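Local coordinates for protein Alpha/beta hydrolase (Enterobacter asburiae, PDB 6KMO) that is an esterase or lipase of the alpha/beta-hydrolase fold, named CinB, and probably hydrolyses ester bonds through a serine nucleophile, at residues Gly108-Gly113 with Thr139-Ala144; Ala84-Ile89 with Tyr135-Pro140. The protein carries 2 engineered substitutions. All blocks are in the same frame, centred on the assembly; numbering follows the deposited sequence.

Interaction 1. Residues Gly108-Gly113 with Thr139-Ala144; sequences GGWVLG and TPSPEA
Val111 and Ser141, with CA atoms 4.8 Å apart, mark the closest approach of the loop after strand 99-105, probably the glycine-rich oxyanion-hole loop, to the loop after strand 132-136, and a single backbone hydrogen bond joins them. Ser141 N lies 3.0 Å from Trp110 O and its N-H points nearly straight at the oxygen (164°), but the donor sits above the carbonyl plane, 56° out of it. A second backbone contact runs the other way: the CA-H of Val111 is directed at Ser141 O, with CA 3.2 Å from that oxygen. Both Val111 methyls close round the same oxygen, CG2 at 3.5 Å and CG1 at 3.7 Å from Ser141 O. Next to them, Pro140 CB rests on Trp110 O at 3.6 Å. Ser141 OG, held beside its own backbone N (chi1 -64°), touches Trp110 CB and donates to Ala144 O at 2.7 Å. The indole leads away to stack on Tyr241 and meet Trp238 edge-to-face. Arg56 spans both loops, with a hydrogen bond from NE to Val111 O and a salt bridge from NH2 to Glu143 OE1. Backbone polar groups thus carry most of the contact, and the Val111 and Pro140 carbons packed against the carbonyl oxygens are consistent with partial shielding of both.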
loop_
_atom_site.group_PDB
_atom_site.type_symbol
_atom_site.label_atom_id
_atom_site.label_comp_id
_atom_site.label_asym_id
_atom_site.label_seq_id
_atom_site.Cartn_x
_atom_site.Cartn_y
_atom_site.Cartn_z
ATOM N N GLY A 108 -3.705 21.161 -4.042
ATOM C CA GLY A 108 -3.197 22.385 -4.623
ATOM C C GLY A 108 -2.870 23.489 -3.644
ATOM O O GLY A 108 -2.742 24.655 -4.052
ATOM N N GLY A 109 -2.718 23.169 -2.357
ATOM C CA GLY A 109 -2.303 24.192 -1.418
ATOM C C GLY A 109 -3.314 25.284 -1.198
ATOM O O GLY A 109 -2.929 26.402 -0.792
ATOM N N TRP A 110 -4.597 25.007 -1.459
ATOM C CA TRP A 110 -5.731 25.925 -1.381
ATOM C C TRP A 110 -5.717 26.961 -2.501
ATOM O O TRP A 110 -6.775 27.377 -2.976
ATOM C CB TRP A 110 -5.861 26.572 -0.003
ATOM C CG TRP A 110 -6.058 25.564 1.100
ATOM C CD1 TRP A 110 -7.175 24.821 1.353
ATOM C CD2 TRP A 110 -5.101 25.185 2.100
ATOM N NE1 TRP A 110 -6.980 24.003 2.431
ATOM C CE2 TRP A 110 -5.716 24.215 2.918
ATOM C CE3 TRP A 110 -3.783 25.569 2.380
ATOM C CZ2 TRP A 110 -5.074 23.638 4.000
ATOM C CZ3 TRP A 110 -3.150 25.003 3.456
ATOM C CH2 TRP A 110 -3.788 24.052 4.262
ATOM N N VAL A 111 -4.530 27.353 -2.954
ATOM C CA VAL A 111 -4.387 28.324 -4.040
ATOM C C VAL A 111 -4.632 27.679 -5.400
ATOM O O VAL A 111 -5.303 28.275 -6.261
ATOM C CB VAL A 111 -2.993 28.972 -3.961
ATOM C CG1 VAL A 111 -2.820 29.992 -5.077
ATOM C CG2 VAL A 111 -2.758 29.615 -2.619
ATOM N N LEU A 112 -4.104 26.483 -5.622
ATOM C CA LEU A 112 -4.124 25.824 -6.924
ATOM C C LEU A 112 -5.203 24.754 -6.986
ATOM O O LEU A 112 -5.814 24.382 -5.986
ATOM C CB LEU A 112 -2.774 25.151 -7.215
ATOM C CG LEU A 112 -1.490 25.830 -6.763
ATOM C CD1 LEU A 112 -0.305 24.923 -7.106
ATOM C CD2 LEU A 112 -1.345 27.192 -7.409
ATOM N N GLY A 113 -5.406 24.237 -8.180
ATOM C CA GLY A 113 -6.251 23.084 -8.370
ATOM C C GLY A 113 -7.687 23.436 -8.701
ATOM O O GLY A 113 -8.158 24.552 -8.503
ATOM N N THR A 139 -14.088 27.309 -2.845
ATOM C CA THR A 139 -13.483 28.589 -3.206
ATOM C C THR A 139 -11.990 28.566 -2.908
ATOM O O THR A 139 -11.597 28.196 -1.789
ATOM C CB THR A 139 -14.129 29.729 -2.420
ATOM O OG1 THR A 139 -15.545 29.710 -2.636
ATOM C CG2 THR A 139 -13.566 31.074 -2.865
ATOM N N PRO A 140 -11.137 28.958 -3.862
ATOM C CA PRO A 140 -9.691 28.962 -3.613
ATOM C C PRO A 140 -9.281 30.069 -2.657
ATOM O O PRO A 140 -10.004 31.038 -2.410
ATOM C CB PRO A 140 -9.075 29.219 -4.991
ATOM C CG PRO A 140 -10.184 29.089 -5.981
ATOM C CD PRO A 140 -11.452 29.349 -5.249
ATOM N N SER A 141 -8.072 29.925 -2.140
ATOM C CA SER A 141 -7.363 30.981 -1.441
ATOM C C SER A 141 -6.423 31.694 -2.405
ATOM O O SER A 141 -5.904 31.085 -3.345
ATOM C CB SER A 141 -6.552 30.404 -0.277
ATOM O OG SER A 141 -7.411 29.823 0.706
ATOM N N PRO A 142 -6.156 32.998 -2.200
ATOM C CA PRO A 142 -6.591 33.825 -1.075
ATOM C C PRO A 142 -7.945 34.496 -1.242
ATOM O O PRO A 142 -8.323 35.293 -0.386
ATOM C CB PRO A 142 -5.480 34.874 -0.999
ATOM C CG PRO A 142 -5.080 35.067 -2.416
ATOM C CD PRO A 142 -5.162 33.688 -3.036
ATOM N N GLU A 143 -8.669 34.186 -2.316
ATOM C CA GLU A 143 -10.008 34.760 -2.480
ATOM C C GLU A 143 -10.849 34.484 -1.244
ATOM O O GLU A 143 -11.590 35.357 -0.765
ATOM C CB GLU A 143 -10.671 34.175 -3.725
ATOM C CG GLU A 143 -10.109 34.696 -5.075
ATOM C CD GLU A 143 -8.819 34.022 -5.589
ATOM O OE1 GLU A 143 -8.143 33.244 -4.877
ATOM O OE2 GLU A 143 -8.465 34.309 -6.762
ATOM N N ALA A 144 -10.745 33.274 -0.709
ATOM C CA ALA A 144 -11.310 32.912 0.571
ATOM C C ALA A 144 -10.185 32.418 1.466
ATOM O O ALA A 144 -9.153 31.922 0.992
ATOM C CB ALA A 144 -12.359 31.809 0.436
#

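Interaction 2. Residues Ala84-Ile89 with Tyr135-Pro140; sequences AIKLKI and YVDYTP
Lys88 and Tyr135 form an antiparallel hydrogen-bonded pair: Tyr135 N gives to Lys88 O at 2.8 Å and Lys88 N gives to Tyr135 O at 3.0 Å. Asp137 N extends the pairing to Lys86 O at 2.9 Å, approaching almost head-on (C=O...N angle 172°). Beyond this bond a water continues the connection, accepting from Lys86 N and donating to Asp137 O, and Asp137 is the centre of an inverse gamma turn. Leu87 and Val136, the non-hydrogen-bonded pair, lie side by side, with Leu87 CD2 4.1 Å from Val136 CG2. Val136 CG1, anti to its N (chi1 179°), meets Ile85 CG2 at 3.9 Å, while Ala156 of helix 148-163 touches both Leu87 and Val136. On the other face Lys88 CB and CG lie obliquely by Tyr135 CD2, with CB at 3.9 Å. Tyr135 OH donates to the anti lone pair of Asp137 OD1 at 2.7 Å, fixing the phenol, whose ring meets Phe115 edge-to-face. Strand 71-80 pairs with the other side of 84-89 through Ile85, Leu87 and Ile89. Such an antiparallel join, set beside otherwise parallel strands, is typical of the alpha/beta-hydrolase sheet, where strand 83-92 takes the second place.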
loop_
_atom_site.group_PDB
_atom_site.type_symbol
_atom_site.label_atom_id
_atom_site.label_comp_id
_atom_site.label_asym_id
_atom_site.label_seq_id
_atom_site.Cartn_x
_atom_site.Cartn_y
_atom_site.Cartn_z
ATOM N N ALA A 84 -24.426 28.885 -3.429
ATOM C CA ALA A 84 -24.392 27.864 -4.463
ATOM C C ALA A 84 -23.045 27.160 -4.399
ATOM O O ALA A 84 -22.016 27.792 -4.157
ATOM C CB ALA A 84 -24.559 28.513 -5.836
ATOM N N ILE A 85 -23.056 25.848 -4.601
ATOM C CA ILE A 85 -21.835 25.042 -4.612
ATOM C C ILE A 85 -21.876 24.180 -5.868
ATOM O O ILE A 85 -22.812 23.394 -6.044
ATOM C CB ILE A 85 -21.714 24.171 -3.353
ATOM C CG1 ILE A 85 -21.709 25.034 -2.087
ATOM C CG2 ILE A 85 -20.436 23.346 -3.414
ATOM C CD1 ILE A 85 -21.740 24.224 -0.792
ATOM N N LYS A 86 -20.869 24.319 -6.731
ATOM C CA LYS A 86 -20.773 23.500 -7.932
ATOM C C LYS A 86 -20.141 22.146 -7.630
ATOM O O LYS A 86 -19.085 22.072 -6.987
ATOM C CB LYS A 86 -19.956 24.195 -9.005
ATOM C CG LYS A 86 -20.116 23.556 -10.370
ATOM C CD LYS A 86 -19.091 24.059 -11.386
ATOM C CE LYS A 86 -19.171 25.575 -11.598
ATOM N NZ LYS A 86 -19.070 25.993 -13.036
ATOM N N LEU A 87 -20.775 21.081 -8.118
ATOM C CA LEU A 87 -20.292 19.715 -7.999
ATOM C C LEU A 87 -19.994 19.157 -9.381
ATOM O O LEU A 87 -20.684 19.462 -10.360
ATOM C CB LEU A 87 -21.340 18.815 -7.358
ATOM C CG LEU A 87 -21.958 19.332 -6.073
ATOM C CD1 LEU A 87 -23.043 18.396 -5.561
ATOM C CD2 LEU A 87 -20.888 19.537 -4.992
ATOM N N LYS A 88 -18.975 18.310 -9.468
ATOM C CA LYS A 88 -18.741 17.488 -10.644
ATOM C C LYS A 88 -18.855 16.044 -10.200
ATOM O O LYS A 88 -18.234 15.655 -9.207
ATOM C CB LYS A 88 -17.367 17.748 -11.266
ATOM C CG LYS A 88 -17.192 19.165 -11.815
ATOM C CD LYS A 88 -18.039 19.394 -13.058
ATOM C CE LYS A 88 -17.265 19.066 -14.300
ATOM N NZ LYS A 88 -17.935 19.588 -15.530
ATOM N N ILE A 89 -19.652 15.250 -10.908
ATOM C CA ILE A 89 -19.964 13.881 -10.524
ATOM C C ILE A 89 -19.350 12.954 -11.559
ATOM O O ILE A 89 -19.585 13.114 -12.762
ATOM C CB ILE A 89 -21.480 13.663 -10.395
ATOM C CG1 ILE A 89 -22.065 14.634 -9.364
ATOM C CG2 ILE A 89 -21.799 12.246 -9.968
ATOM C CD1 ILE A 89 -22.919 15.697 -9.932
ATOM N N TYR A 135 -16.906 15.605 -6.755
ATOM C CA TYR A 135 -15.942 16.688 -6.613
ATOM C C TYR A 135 -16.660 17.949 -6.167
ATOM O O TYR A 135 -17.705 18.294 -6.719
ATOM C CB TYR A 135 -15.240 16.918 -7.977
ATOM C CG TYR A 135 -14.526 18.241 -8.089
ATOM C CD1 TYR A 135 -13.169 18.338 -7.861
ATOM C CD2 TYR A 135 -15.215 19.402 -8.400
ATOM C CE1 TYR A 135 -12.508 19.554 -7.921
ATOM C CE2 TYR A 135 -14.567 20.622 -8.445
ATOM C CZ TYR A 135 -13.220 20.690 -8.206
ATOM O OH TYR A 135 -12.578 21.900 -8.222
ATOM N N VAL A 136 -16.104 18.659 -5.184
ATOM C CA VAL A 136 -16.666 19.907 -4.664
ATOM C C VAL A 136 -15.798 21.079 -5.128
ATOM O O VAL A 136 -14.598 21.131 -4.844
ATOM C CB VAL A 136 -16.744 19.881 -3.128
ATOM C CG1 VAL A 136 -17.322 21.197 -2.587
ATOM C CG2 VAL A 136 -17.582 18.716 -2.661
ATOM N N ASP A 137 -16.404 22.051 -5.811
ATOM C CA ASP A 137 -15.649 23.201 -6.329
ATOM C C ASP A 137 -15.548 24.286 -5.254
ATOM O O ASP A 137 -16.202 25.318 -5.293
ATOM C CB ASP A 137 -16.297 23.738 -7.605
ATOM C CG ASP A 137 -15.315 24.477 -8.509
ATOM O OD1 ASP A 137 -14.130 24.070 -8.645
ATOM O OD2 ASP A 137 -15.746 25.471 -9.144
ATOM N N TYR A 138 -14.716 24.026 -4.253
ATOM C CA TYR A 138 -14.589 24.964 -3.138
ATOM C C TYR A 138 -13.851 26.231 -3.572
ATOM O O TYR A 138 -13.091 26.245 -4.544
ATOM C CB TYR A 138 -13.903 24.291 -1.946
ATOM C CG TYR A 138 -12.483 23.773 -2.133
ATOM C CD1 TYR A 138 -11.407 24.628 -2.066
ATOM C CD2 TYR A 138 -12.229 22.420 -2.325
ATOM C CE1 TYR A 138 -10.108 24.157 -2.171
ATOM C CE2 TYR A 138 -10.944 21.939 -2.437
ATOM C CZ TYR A 138 -9.880 22.815 -2.358
ATOM O OH TYR A 138 -8.582 22.379 -2.456
ATOM N N THR A 139 -14.088 27.309 -2.845
ATOM C CA THR A 139 -13.483 28.589 -3.206
ATOM C C THR A 139 -11.990 28.566 -2.908
ATOM O O THR A 139 -11.597 28.196 -1.789
ATOM C CB THR A 139 -14.129 29.729 -2.420
ATOM O OG1 THR A 139 -15.545 29.710 -2.636
ATOM C CG2 THR A 139 -13.566 31.074 -2.865
ATOM N N PRO A 140 -11.137 28.958 -3.862
ATOM C CA PRO A 140 -9.691 28.962 -3.613
ATOM C C PRO A 140 -9.281 30.069 -2.657
ATOM O O PRO A 140 -10.004 31.038 -2.410
ATOM C CB PRO A 140 -9.075 29.219 -4.991
ATOM C CG PRO A 140 -10.184 29.089 -5.981
ATOM C CD PRO A 140 -11.452 29.349 -5.249
HETATM O O HOH W 1 -18.783 26.155 -6.056
#

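The two contacts follow one run of chain: strand 132-136 is paired in interaction 2, and beyond it Thr139 and Pro140, shared by both, lead into the loop of interaction 1; the centres of the two contacts are about 12 Å apart. Between them Tyr138 stacks on His106 and bonds its O through OH, giving the run a second hold on the glycine-rich loop. His106 to Trp110 reads HGGGW, which matches the oxyanion-hole signature of hormone-sensitive-lipase relatives. The indole of Trp110 is close to, though not in contact with, a probable nucleophile elbow, Gly178, Ser180 and Gly182. Residues 135-144 thus run from the pairing with the sheet's second strand to the loop probably beside the active site.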